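Local coordinates for RNA-binding protein RMD9, mitochondrial (Saccharomyces cerevisiae S288C, PDB 7A9X) that binds a dodecameric motif in the 3'-UTR of mitochondrial mRNAs and takes part in their processing or stability, at residues A[101-105]-A[106-110]; A[441-444]-A[445-448]. All coordinates share one frame; numbering follows the deposited sequence.

Contact 1 of 2, residues A[101-105]-A[106-110]. With nucleotides of chain B.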
loop_
_atom_site.group_PDB
_atom_site.type_symbol
_atom_site.label_atom_id
_atom_site.label_comp_id
_atom_site.label_asym_id
_atom_site.label_seq_id
_atom_site.Cartn_x
_atom_site.Cartn_y
_atom_site.Cartn_z
ATOM N N PRO A 101 -27.423 28.736 3.131
ATOM C CA PRO A 101 -26.735 29.308 4.296
ATOM C C PRO A 101 -26.762 28.411 5.520
ATOM O O PRO A 101 -25.874 28.533 6.373
ATOM C CB PRO A 101 -27.505 30.611 4.552
ATOM C CG PRO A 101 -28.883 30.315 4.054
ATOM C CD PRO A 101 -28.714 29.396 2.869
ATOM N N ASP A 102 -27.744 27.517 5.635
ATOM C CA ASP A 102 -27.831 26.589 6.754
ATOM C C ASP A 102 -26.863 25.419 6.631
ATOM O O ASP A 102 -26.946 24.473 7.423
ATOM C CB ASP A 102 -29.262 26.065 6.893
ATOM C CG ASP A 102 -30.254 27.163 7.213
ATOM O OD1 ASP A 102 -29.821 28.320 7.393
ATOM O OD2 ASP A 102 -31.465 26.868 7.283
ATOM N N PHE A 103 -25.960 25.456 5.653
ATOM C CA PHE A 103 -24.937 24.424 5.498
ATOM C C PHE A 103 -23.735 24.790 6.372
ATOM O O PHE A 103 -22.670 25.195 5.903
ATOM C CB PHE A 103 -24.558 24.271 4.031
ATOM C CG PHE A 103 -24.082 22.897 3.671
ATOM C CD1 PHE A 103 -24.880 21.793 3.904
ATOM C CD2 PHE A 103 -22.840 22.712 3.088
ATOM C CE1 PHE A 103 -24.446 20.525 3.573
ATOM C CE2 PHE A 103 -22.401 21.447 2.753
ATOM C CZ PHE A 103 -23.203 20.352 2.995
ATOM N N ASN A 104 -23.942 24.635 7.678
ATOM C CA ASN A 104 -22.999 25.103 8.682
ATOM C C ASN A 104 -21.671 24.349 8.588
ATOM O O ASN A 104 -21.503 23.405 7.810
ATOM C CB ASN A 104 -23.598 24.949 10.081
ATOM C CG ASN A 104 -24.116 23.544 10.345
ATOM O OD1 ASN A 104 -23.918 22.637 9.539
ATOM N ND2 ASN A 104 -24.776 23.361 11.483
ATOM N N ALA A 105 -20.714 24.785 9.411
ATOM C CA ALA A 105 -19.413 24.129 9.444
ATOM C C ALA A 105 -19.521 22.697 9.949
ATOM O O ALA A 105 -18.690 21.851 9.601
ATOM C CB ALA A 105 -18.445 24.927 10.317
ATOM N N TYR A 106 -20.538 22.408 10.764
ATOM C CA TYR A 106 -20.722 21.056 11.280
ATOM C C TYR A 106 -21.038 20.076 10.158
ATOM O O TYR A 106 -20.425 19.007 10.065
ATOM C CB TYR A 106 -21.831 21.052 12.333
ATOM C CG TYR A 106 -22.091 19.700 12.960
ATOM C CD1 TYR A 106 -21.289 19.227 13.989
ATOM C CD2 TYR A 106 -23.147 18.903 12.532
ATOM C CE1 TYR A 106 -21.525 17.996 14.569
ATOM C CE2 TYR A 106 -23.390 17.668 13.107
ATOM C CZ TYR A 106 -22.575 17.221 14.125
ATOM O OH TYR A 106 -22.812 15.994 14.703
ATOM N N ARG A 107 -21.993 20.426 9.292
ATOM C CA ARG A 107 -22.374 19.529 8.205
ATOM C C ARG A 107 -21.211 19.285 7.251
ATOM O O ARG A 107 -20.997 18.153 6.800
ATOM C CB ARG A 107 -23.578 20.095 7.454
ATOM C CG ARG A 107 -24.892 19.939 8.201
ATOM C CD ARG A 107 -26.063 20.470 7.394
ATOM N NE ARG A 107 -27.330 20.286 8.097
ATOM C CZ ARG A 107 -27.850 21.168 8.945
ATOM N NH1 ARG A 107 -29.007 20.914 9.540
ATOM N NH2 ARG A 107 -27.215 22.303 9.199
ATOM N N VAL A 108 -20.451 20.334 6.930
ATOM C CA VAL A 108 -19.288 20.168 6.066
ATOM C C VAL A 108 -18.244 19.293 6.746
ATOM O O VAL A 108 -17.636 18.420 6.114
ATOM C CB VAL A 108 -18.711 21.542 5.677
ATOM C CG1 VAL A 108 -17.495 21.380 4.774
ATOM C CG2 VAL A 108 -19.772 22.389 4.994
ATOM N N SER A 109 -18.029 19.504 8.046
ATOM C CA SER A 109 -17.032 18.728 8.776
ATOM C C SER A 109 -17.416 17.256 8.851
ATOM O O SER A 109 -16.556 16.377 8.713
ATOM C CB SER A 109 -16.847 19.305 10.178
ATOM O OG SER A 109 -16.387 20.644 10.121
ATOM N N ARG A 110 -18.701 16.967 9.073
ATOM C CA ARG A 110 -19.150 15.579 9.099
ATOM C C ARG A 110 -18.965 14.911 7.743
ATOM O O ARG A 110 -18.678 13.711 7.675
ATOM C CB ARG A 110 -20.614 15.510 9.535
ATOM C CG ARG A 110 -20.869 16.008 10.954
ATOM C CD ARG A 110 -20.773 14.888 11.978
ATOM N NE ARG A 110 -21.969 14.048 11.984
ATOM C CZ ARG A 110 -22.151 13.010 12.796
ATOM N NH1 ARG A 110 -23.271 12.302 12.731
ATOM N NH2 ARG A 110 -21.212 12.676 13.672
ATOM P P A B 3 -11.057 15.038 20.033
ATOM O OP1 A B 3 -9.992 14.012 20.177
ATOM O OP2 A B 3 -10.737 16.354 19.423
ATOM O "O5'" A B 3 -12.240 14.390 19.190
ATOM C "C5'" A B 3 -12.777 13.125 19.538
ATOM C "C4'" A B 3 -14.031 12.837 18.755
ATOM O "O4'" A B 3 -15.041 13.825 19.078
ATOM C "C3'" A B 3 -13.895 12.920 17.242
ATOM O "O3'" A B 3 -13.364 11.729 16.683
ATOM C "C2'" A B 3 -15.318 13.230 16.793
ATOM O "O2'" A B 3 -16.109 12.050 16.772
ATOM C "C1'" A B 3 -15.813 14.122 17.934
ATOM N N9 A B 3 -15.665 15.557 17.631
ATOM C C8 A B 3 -14.588 16.368 17.898
ATOM N N7 A B 3 -14.752 17.609 17.510
ATOM C C5 A B 3 -16.023 17.617 16.951
ATOM C C6 A B 3 -16.790 18.634 16.355
ATOM N N6 A B 3 -16.371 19.893 16.217
ATOM N N1 A B 3 -18.020 18.309 15.898
ATOM C C2 A B 3 -18.442 17.046 16.035
ATOM N N3 A B 3 -17.816 16.004 16.576
ATOM C C4 A B 3 -16.597 16.360 17.018
#

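Contact 2 of 2, residues A[441-444]-A[445-448]. With nucleotides of chain B.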
loop_
_atom_site.group_PDB
_atom_site.type_symbol
_atom_site.label_atom_id
_atom_site.label_comp_id
_atom_site.label_asym_id
_atom_site.label_seq_id
_atom_site.Cartn_x
_atom_site.Cartn_y
_atom_site.Cartn_z
ATOM N N ILE A 441 4.422 -15.610 -11.881
ATOM C CA ILE A 441 5.807 -15.567 -11.424
ATOM C C ILE A 441 6.577 -16.781 -11.925
ATOM O O ILE A 441 7.752 -16.677 -12.297
ATOM C CB ILE A 441 5.856 -15.459 -9.889
ATOM C CG1 ILE A 441 5.145 -14.185 -9.427
ATOM C CG2 ILE A 441 7.296 -15.469 -9.401
ATOM C CD1 ILE A 441 4.865 -14.153 -7.947
ATOM N N LEU A 442 5.931 -17.952 -11.943
ATOM C CA LEU A 442 6.593 -19.155 -12.441
ATOM C C LEU A 442 7.011 -18.992 -13.897
ATOM O O LEU A 442 8.084 -19.458 -14.299
ATOM C CB LEU A 442 5.676 -20.366 -12.271
ATOM C CG LEU A 442 5.558 -20.927 -10.851
ATOM C CD1 LEU A 442 4.377 -21.876 -10.743
ATOM C CD2 LEU A 442 6.841 -21.637 -10.457
ATOM N N LEU A 443 6.182 -18.326 -14.703
ATOM C CA LEU A 443 6.590 -18.011 -16.068
ATOM C C LEU A 443 7.710 -16.980 -16.080
ATOM O O LEU A 443 8.698 -17.137 -16.808
ATOM C CB LEU A 443 5.394 -17.510 -16.877
ATOM C CG LEU A 443 5.693 -17.054 -18.309
ATOM C CD1 LEU A 443 6.287 -18.192 -19.126
ATOM C CD2 LEU A 443 4.442 -16.508 -18.978
ATOM N N LYS A 444 7.577 -15.921 -15.275
ATOM C CA LYS A 444 8.605 -14.888 -15.214
ATOM C C LYS A 444 9.949 -15.456 -14.781
ATOM O O LYS A 444 10.999 -14.992 -15.244
ATOM C CB LYS A 444 8.166 -13.776 -14.258
ATOM C CG LYS A 444 9.094 -12.570 -14.202
ATOM C CD LYS A 444 8.726 -11.651 -13.042
ATOM C CE LYS A 444 9.372 -10.280 -13.178
ATOM N NZ LYS A 444 10.848 -10.344 -13.347
ATOM N N SER A 445 9.937 -16.466 -13.904
ATOM C CA SER A 445 11.178 -17.008 -13.359
ATOM C C SER A 445 12.066 -17.613 -14.441
ATOM O O SER A 445 13.290 -17.662 -14.275
ATOM C CB SER A 445 10.865 -18.054 -12.289
ATOM O OG SER A 445 10.152 -17.477 -11.206
ATOM N N LEU A 446 11.479 -18.072 -15.547
ATOM C CA LEU A 446 12.269 -18.680 -16.609
ATOM C C LEU A 446 13.213 -17.685 -17.272
ATOM O O LEU A 446 14.210 -18.101 -17.870
ATOM C CB LEU A 446 11.344 -19.309 -17.649
ATOM C CG LEU A 446 10.429 -20.420 -17.122
ATOM C CD1 LEU A 446 9.595 -21.007 -18.246
ATOM C CD2 LEU A 446 11.241 -21.503 -16.429
ATOM N N GLY A 447 12.927 -16.391 -17.178
ATOM C CA GLY A 447 13.805 -15.368 -17.699
ATOM C C GLY A 447 15.068 -15.119 -16.903
ATOM O O GLY A 447 15.922 -14.347 -17.346
ATOM N N SER A 448 15.219 -15.748 -15.735
ATOM C CA SER A 448 16.411 -15.596 -14.916
ATOM C C SER A 448 17.338 -16.801 -14.957
ATOM O O SER A 448 18.398 -16.763 -14.323
ATOM C CB SER A 448 16.023 -15.317 -13.455
ATOM O OG SER A 448 15.373 -14.059 -13.328
ATOM P P U B 11 6.565 -8.181 -7.182
ATOM O OP1 U B 11 8.017 -8.127 -7.496
ATOM O OP2 U B 11 5.855 -6.931 -6.812
ATOM O "O5'" U B 11 5.808 -8.830 -8.426
ATOM C "C5'" U B 11 6.286 -10.018 -9.036
ATOM C "C4'" U B 11 5.322 -10.530 -10.075
ATOM O "O4'" U B 11 4.106 -10.997 -9.432
ATOM C "C3'" U B 11 4.829 -9.512 -11.090
ATOM O "O3'" U B 11 5.756 -9.270 -12.133
ATOM C "C2'" U B 11 3.519 -10.125 -11.561
ATOM O "O2'" U B 11 3.756 -11.178 -12.482
ATOM C "C1'" U B 11 2.993 -10.735 -10.262
ATOM N N1 U B 11 2.083 -9.814 -9.547
ATOM C C2 U B 11 0.796 -9.660 -10.032
ATOM O O2 U B 11 0.377 -10.246 -11.016
ATOM N N3 U B 11 0.012 -8.793 -9.312
ATOM C C4 U B 11 0.379 -8.080 -8.188
ATOM O O4 U B 11 -0.438 -7.332 -7.650
ATOM C C5 U B 11 1.724 -8.293 -7.754
ATOM C C6 U B 11 2.510 -9.132 -8.432
HETATM O O HOH W 1 12.579 -13.623 -13.771
#

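Contact 1 of 2, residues A[101-105]-A[106-110]
Asn-104 turns its side-chain oxygen back over the start of a helix, where OD1 accepts the backbone N-H of Arg-107 at 2.9 Å. The bond is fairly straight at the hydrogen, but the N-H comes from above the amide's carbonyl plane, 44° out of it and not on a lone pair. Asn-104 CG fits between the backbone N and the carbonyl carbon (chi1 52°), the rotation that folds OD1 toward the turn. Past the cap, the extended arm of Arg-107 crosses the Asn-104 side chain at about a right angle, its CG 3.2 Å from OD1. Arg-107 CB lies over one face of the Phe-103 ring, with CD 3.9 Å from CD1, and ring and guanidinium planes are turned only 22° apart. NH2 comes close to Asp-102 O at an angle too poor for a hydrogen bond, whereas NE forms a salt bridge with Asp-48. Val-108 touches the same ring obliquely, CG2 being 3.6 Å from CE2, and Phe-47 meets it edge-to-face. Ala-105 O is gripped by Ser-109, one turn on, whose N and OG reach it from opposite faces of its carbonyl plane, the hydroxyl at 2.7 Å. The Tyr-106 ring leads away from residues 101-105: CE1 at its edge approaches C2 of A3 of chain B at 3.5 Å, while Arg-110 CG covers part of one ring face. A leucine in place of Asn-104 would probably leave the Arg-107 N-H without its acceptor and weaken the first turn. The OD1 bond to Arg-107 N makes Asn-104 the N-cap of helix 105-128, and the same residue closes an inverse gamma turn centred on Phe-103.

Contact 2 of 2, residues A[441-444]-A[445-448]
Ile-441 presents one branch to Ser-445 and the other to the RNA. From CB, the methyl CG2 comes within 3.9 Å of Ser-445 OG. CG1 leaves beside the backbone N (chi1 -60°) and meets the ribose of U11 of chain B, 3.4 Å from O4'. At the tip, CD1 stays on the same sugar oxygen at 3.6 Å, in van der Waals contact with the ribose. Ile-441 O is held twice by Ser-445: the backbone N approaches nearly along the carbonyl direction, and OG, at 2.8 Å, from well above the carbonyl plane. Beyond this i+4 bond the spacing shortens to i+3, with Leu-446 N bonded to Leu-443 O, Gly-447 N to Lys-444 O and Ser-448 N to Ser-445 O, all within the inferred eighth pentatricopeptide repeat. Lys-444 O also accepts from a water 2.6 Å away, which hydrogen-bonds to Ser-448 OG. Leu-446 lays CB and CG against Leu-443 O, its side chain also reaching Glu-456 and Arg-460 of helix 454-470. The extended chain of Lys-444 brings CE to 3.9 Å from O3' of U11 of chain B; the bend at chi4 (-54°) then swings NZ, which has a long, weak ion pair with Asp-486.

Overall arrangement
The two contacts touch the same RNA strand at well-separated nucleotides, contact 1 at A3 and contact 2 at U11 of chain B. They lie on opposite sides of the chain's centre, with their own centres 56 Å apart and nearest atoms about 40 Å apart. Contact 1 sits at the opening turn of helix 105-128, ahead of the inferred pentatricopeptide repeats, whereas 441-448 falls in the last of them. They also meet different parts of the RNA: an aromatic edge reaches a base in one, aliphatic side-chain atoms reach the sugar in the other. The two do not touch, and the bound strand runs to both.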